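Local coordinates for protein beta-glucoside kinase (Listeria monocytogenes, PDB 4HTL) that phosphorylates cellobiose with ATP to give cellobiose-6'-phosphate and may also regulate transcription of the cellobiose transport operon, at residues G154-M159 and Y230-L235; A166-P169 and N175-T178. All blocks are in the same frame, centred on the assembly; numbering follows the deposited sequence.

Overall arrangement
From the N terminus the chain builds the N-terminal sheet and then the first strands (126-131, 135-141 and 144-145) of the second five-stranded sheet before reaching either contact. Beyond strand 144-145 the chain runs into a long loop. Its residues 154-159 meet helix 212-236 at 230-235, so interaction 1 closes a large, mainly helical excursion. Interaction 2 falls within that excursion: Arg168, still in the loop, pairs with Glu176 of the short helix 174-177, closing a small loop. The centres lie about 15 Å apart, and Gly157 joins Asn175 through a probable backbone hydrogen bond. Interaction 1 is buried beside the sheet and the subunit interface; interaction 2 lies at the surface.

Interaction 1: residues G154-M159 and Y230-L235; sequences GEFGYM and YNLIYL
Phe156, on the 3-10 turn 156-158, and Met159 just after it pack against Asn231 and Leu232 of helix 212-236 in the second half of the actin-like ATPase fold of this ROK kinase. The contact is mainly apolar. A CH-pi interaction leads it: CD2 of Leu232 lies over the centre of the Phe156 ring, 3.9 Å from the centroid and only 11° off the ring normal. The other methyl also touches the ring, Leu232 CD1 lying 3.9 Å from Phe156 CD2, so both branches of the leucine meet the aromatic group. Leu129, Ile135 and Ile139 of the adjoining strands also pack on Phe156, which links helix and sheet.

Met159, present as selenomethionine, supplies the second apolar group. Its chain bends at chi3 (-81°), turning the methyl onto the leucine, where Met159 CE lies 3.8 Å from Leu232 CG; the two side chains meet at about a right angle.

Asn231 takes part through CB and ND2. Met159 and Asn231 run past each other in opposite directions, while the amide oxygen OD1 accepts a hydrogen bond from the backbone N of Phe160 in the second subunit. The packed layer thus reaches the dimer interface, and the Asn231 side chain meets the selenium twice, Met159 SE lying 3.7 Å from Asn231 CB and 3.8 Å from Asn231 ND2.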
loop_
_atom_site.group_PDB
_atom_site.type_symbol
_atom_site.label_atom_id
_atom_site.label_comp_id
_atom_site.label_asym_id
_atom_site.label_seq_id
_atom_site.Cartn_x
_atom_site.Cartn_y
_atom_site.Cartn_z
ATOM N N GLY A 154 -4.195 6.245 -1.066
ATOM C CA GLY A 154 -5.392 5.621 -0.554
ATOM C C GLY A 154 -6.489 5.324 -1.569
ATOM O O GLY A 154 -7.635 5.081 -1.204
ATOM N N GLU A 155 -6.140 5.352 -2.838
ATOM C CA GLU A 155 -7.061 5.049 -3.929
ATOM C C GLU A 155 -7.263 3.550 -4.105
ATOM O O GLU A 155 -6.918 2.935 -5.141
ATOM C CB GLU A 155 -6.592 5.718 -5.246
ATOM C CG GLU A 155 -6.845 7.189 -5.360
ATOM C CD GLU A 155 -8.307 7.561 -5.687
ATOM O OE1 GLU A 155 -9.235 6.753 -5.437
ATOM O OE2 GLU A 155 -8.520 8.659 -6.277
ATOM N N PHE A 156 -7.900 2.972 -3.103
ATOM C CA PHE A 156 -8.051 1.521 -2.993
ATOM C C PHE A 156 -8.903 0.954 -4.125
ATOM O O PHE A 156 -8.700 -0.180 -4.537
ATOM C CB PHE A 156 -8.652 1.078 -1.665
ATOM C CG PHE A 156 -7.818 1.332 -0.432
ATOM C CD1 PHE A 156 -6.495 1.778 -0.468
ATOM C CD2 PHE A 156 -8.372 1.010 0.799
ATOM C CE1 PHE A 156 -5.781 1.980 0.720
ATOM C CE2 PHE A 156 -7.677 1.202 1.981
ATOM C CZ PHE A 156 -6.359 1.672 1.946
ATOM N N GLY A 157 -9.828 1.771 -4.664
ATOM C CA GLY A 157 -10.662 1.319 -5.735
ATOM C C GLY A 157 -9.970 1.089 -7.057
ATOM O O GLY A 157 -10.543 0.487 -7.972
ATOM N N TYR A 158 -8.749 1.592 -7.181
ATOM C CA TYR A 158 -7.956 1.395 -8.403
ATOM C C TYR A 158 -7.139 0.100 -8.379
ATOM O O TYR A 158 -6.473 -0.222 -9.369
ATOM C CB TYR A 158 -7.038 2.592 -8.647
ATOM C CG TYR A 158 -7.736 3.795 -9.228
ATOM C CD1 TYR A 158 -8.528 4.633 -8.451
ATOM C CD2 TYR A 158 -7.642 4.064 -10.584
ATOM C CE1 TYR A 158 -9.164 5.720 -9.027
ATOM C CE2 TYR A 158 -8.267 5.151 -11.149
ATOM C CZ TYR A 158 -9.031 5.968 -10.366
ATOM O OH TYR A 158 -9.643 7.071 -10.942
HETATM N N MSE A 159 -7.225 -0.697 -7.310
HETATM C CA MSE A 159 -6.545 -1.988 -7.362
HETATM C C MSE A 159 -7.237 -2.870 -8.402
HETATM O O MSE A 159 -8.470 -2.898 -8.531
HETATM C CB MSE A 159 -6.584 -2.734 -6.040
HETATM C CG MSE A 159 -5.766 -2.093 -4.876
HETATM SE SE MSE A 159 -5.705 -3.158 -3.325
HETATM C CE MSE A 159 -7.390 -2.693 -2.602
ATOM N N TYR A 230 -6.640 -8.974 0.601
ATOM C CA TYR A 230 -5.374 -9.755 0.572
ATOM C C TYR A 230 -4.244 -8.847 0.128
ATOM O O TYR A 230 -3.217 -8.743 0.784
ATOM C CB TYR A 230 -5.559 -10.904 -0.373
ATOM C CG TYR A 230 -4.463 -11.945 -0.455
ATOM C CD1 TYR A 230 -4.527 -13.121 0.290
ATOM C CD2 TYR A 230 -3.376 -11.780 -1.279
ATOM C CE1 TYR A 230 -3.577 -14.109 0.155
ATOM C CE2 TYR A 230 -2.414 -12.757 -1.394
ATOM C CZ TYR A 230 -2.532 -13.932 -0.684
ATOM O OH TYR A 230 -1.580 -14.896 -0.818
ATOM N N ASN A 231 -4.481 -8.074 -0.938
ATOM C CA ASN A 231 -3.459 -7.144 -1.376
ATOM C C ASN A 231 -3.084 -6.167 -0.245
ATOM O O ASN A 231 -1.893 -5.879 -0.002
ATOM C CB ASN A 231 -3.928 -6.290 -2.556
ATOM C CG ASN A 231 -3.954 -7.036 -3.903
ATOM O OD1 ASN A 231 -3.322 -8.069 -4.066
ATOM N ND2 ASN A 231 -4.622 -6.406 -4.900
ATOM N N LEU A 232 -4.098 -5.555 0.364
ATOM C CA LEU A 232 -3.857 -4.574 1.420
ATOM C C LEU A 232 -3.109 -5.143 2.626
ATOM O O LEU A 232 -2.256 -4.472 3.224
ATOM C CB LEU A 232 -5.179 -3.944 1.880
ATOM C CG LEU A 232 -5.915 -3.033 0.908
ATOM C CD1 LEU A 232 -7.310 -2.695 1.403
ATOM C CD2 LEU A 232 -5.129 -1.814 0.427
ATOM N N ILE A 233 -3.491 -6.341 3.024
ATOM C CA ILE A 233 -2.904 -7.029 4.171
ATOM C C ILE A 233 -1.401 -7.234 3.946
ATOM O O ILE A 233 -0.594 -6.833 4.764
ATOM C CB ILE A 233 -3.626 -8.362 4.445
ATOM C CG1 ILE A 233 -4.999 -8.055 5.065
ATOM C CG2 ILE A 233 -2.795 -9.305 5.337
ATOM C CD1 ILE A 233 -5.947 -9.224 5.026
ATOM N N TYR A 234 -1.052 -7.728 2.768
ATOM C CA TYR A 234 0.362 -8.028 2.463
ATOM C C TYR A 234 1.185 -6.744 2.244
ATOM O O TYR A 234 2.342 -6.669 2.598
ATOM C CB TYR A 234 0.464 -9.041 1.296
ATOM C CG TYR A 234 0.170 -10.440 1.830
ATOM C CD1 TYR A 234 -1.077 -10.991 1.770
ATOM C CD2 TYR A 234 1.171 -11.203 2.367
ATOM C CE1 TYR A 234 -1.333 -12.245 2.289
ATOM C CE2 TYR A 234 0.938 -12.431 2.910
ATOM C CZ TYR A 234 -0.318 -12.980 2.833
ATOM O OH TYR A 234 -0.597 -14.198 3.412
ATOM N N LEU A 235 0.569 -5.717 1.660
ATOM C CA LEU A 235 1.275 -4.515 1.397
ATOM C C LEU A 235 1.545 -3.705 2.681
ATOM O O LEU A 235 2.681 -3.299 2.933
ATOM C CB LEU A 235 0.568 -3.657 0.348
ATOM C CG LEU A 235 0.484 -4.216 -1.100
ATOM C CD1 LEU A 235 -0.301 -3.278 -2.018
ATOM C CD2 LEU A 235 1.848 -4.476 -1.585
#

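Interaction 2: residues A166-P169 and N175-T178; sequences AFRP and NETT
Arg168 reaches Glu176 at the surface, from a segment that begins with Ala166 and Phe167. The backbone N of Phe167 is hydrogen-bonded to Tyr172 OH, a tie within the same loop. Arg168 follows. Its CG sits between the backbone N and the carbonyl carbon, and from there the chain runs extended to NE, carrying the guanidinium towards the short helix 174-177.

The result is a bidentate, end-on salt bridge, with NH1 and NH2 each taking one carboxylate oxygen. It joins the long loop after strand 144-145 to the helix that loop leads into, at the periphery of this ROK-family kinase and away from the ATP site inferred by similarity. The two bonds differ in straightness. Arg168 NH1 donates to Glu176 OE2 over 2.7 Å, almost straight at 175°, in the guanidinium plane and to the syn lone pair. Arg168 NH2 reaches Glu176 OE1 at 2.8 Å along a more bent path of 139°, with the oxygen tilted out of the guanidinium plane. This asymmetry accompanies a 36° twist between the two flat groups. Glu176 meets the arginine with a chain extended beyond CG, and its side chain also touches Lys171. Pro169, next in sequence, instead packs on Phe160 and on Ser263 of the second subunit.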
loop_
_atom_site.group_PDB
_atom_site.type_symbol
_atom_site.label_atom_id
_atom_site.label_comp_id
_atom_site.label_asym_id
_atom_site.label_seq_id
_atom_site.Cartn_x
_atom_site.Cartn_y
_atom_site.Cartn_z
ATOM N N ALA A 166 -7.826 -5.240 -22.480
ATOM C CA ALA A 166 -7.486 -4.180 -23.459
ATOM C C ALA A 166 -8.424 -2.987 -23.446
ATOM O O ALA A 166 -8.153 -2.005 -24.139
ATOM C CB ALA A 166 -7.394 -4.772 -24.872
ATOM N N PHE A 167 -9.541 -3.075 -22.728
ATOM C CA PHE A 167 -10.334 -1.885 -22.466
ATOM C C PHE A 167 -9.560 -0.996 -21.468
ATOM O O PHE A 167 -8.492 -1.376 -21.005
ATOM C CB PHE A 167 -11.706 -2.246 -21.955
ATOM C CG PHE A 167 -12.605 -2.841 -23.013
ATOM C CD1 PHE A 167 -13.364 -2.023 -23.844
ATOM C CD2 PHE A 167 -12.700 -4.199 -23.159
ATOM C CE1 PHE A 167 -14.189 -2.564 -24.813
ATOM C CE2 PHE A 167 -13.520 -4.741 -24.139
ATOM C CZ PHE A 167 -14.279 -3.911 -24.937
ATOM N N ARG A 168 -10.046 0.209 -21.223
ATOM C CA ARG A 168 -9.363 1.103 -20.297
ATOM C C ARG A 168 -9.179 0.389 -18.941
ATOM O O ARG A 168 -10.004 -0.424 -18.547
ATOM C CB ARG A 168 -10.093 2.435 -20.167
ATOM C CG ARG A 168 -11.439 2.337 -19.542
ATOM C CD ARG A 168 -12.146 3.682 -19.585
ATOM N NE ARG A 168 -13.508 3.453 -19.139
ATOM C CZ ARG A 168 -13.831 3.145 -17.891
ATOM N NH1 ARG A 168 -12.906 3.181 -16.972
ATOM N NH2 ARG A 168 -15.098 2.912 -17.563
ATOM N N PRO A 169 -8.050 0.656 -18.275
ATOM C CA PRO A 169 -7.698 -0.120 -17.099
ATOM C C PRO A 169 -8.718 -0.065 -15.976
ATOM O O PRO A 169 -8.873 -1.064 -15.256
ATOM C CB PRO A 169 -6.350 0.460 -16.665
ATOM C CG PRO A 169 -6.157 1.677 -17.473
ATOM C CD PRO A 169 -6.961 1.548 -18.700
ATOM N N ASN A 175 -13.221 -0.397 -8.315
ATOM C CA ASN A 175 -14.213 0.676 -8.562
ATOM C C ASN A 175 -15.283 0.285 -9.558
ATOM O O ASN A 175 -16.411 0.805 -9.483
ATOM C CB ASN A 175 -13.529 1.936 -9.068
ATOM C CG ASN A 175 -12.970 2.806 -7.946
ATOM O OD1 ASN A 175 -13.562 2.882 -6.879
ATOM N ND2 ASN A 175 -11.873 3.533 -8.211
ATOM N N GLU A 176 -14.876 -0.471 -10.568
ATOM C CA GLU A 176 -15.764 -0.898 -11.622
ATOM C C GLU A 176 -16.187 -2.352 -11.639
ATOM O O GLU A 176 -16.981 -2.746 -12.512
ATOM C CB GLU A 176 -15.204 -0.453 -12.993
ATOM C CG GLU A 176 -14.893 1.034 -13.004
ATOM C CD GLU A 176 -14.542 1.624 -14.368
ATOM O OE1 GLU A 176 -15.155 1.202 -15.365
ATOM O OE2 GLU A 176 -13.669 2.550 -14.407
ATOM N N THR A 177 -15.680 -3.171 -10.711
ATOM C CA THR A 177 -16.062 -4.594 -10.636
ATOM C C THR A 177 -16.714 -5.009 -9.337
ATOM O O THR A 177 -17.354 -6.058 -9.291
ATOM C CB THR A 177 -14.797 -5.503 -10.772
ATOM O OG1 THR A 177 -13.910 -5.315 -9.668
ATOM C CG2 THR A 177 -14.055 -5.173 -12.085
ATOM N N THR A 178 -16.470 -4.249 -8.265
ATOM C CA THR A 178 -16.744 -4.702 -6.916
ATOM C C THR A 178 -17.355 -3.607 -6.020
ATOM O O THR A 178 -16.700 -3.083 -5.109
ATOM C CB THR A 178 -15.481 -5.316 -6.306
ATOM O OG1 THR A 178 -14.868 -6.210 -7.257
ATOM C CG2 THR A 178 -15.724 -6.012 -4.985
#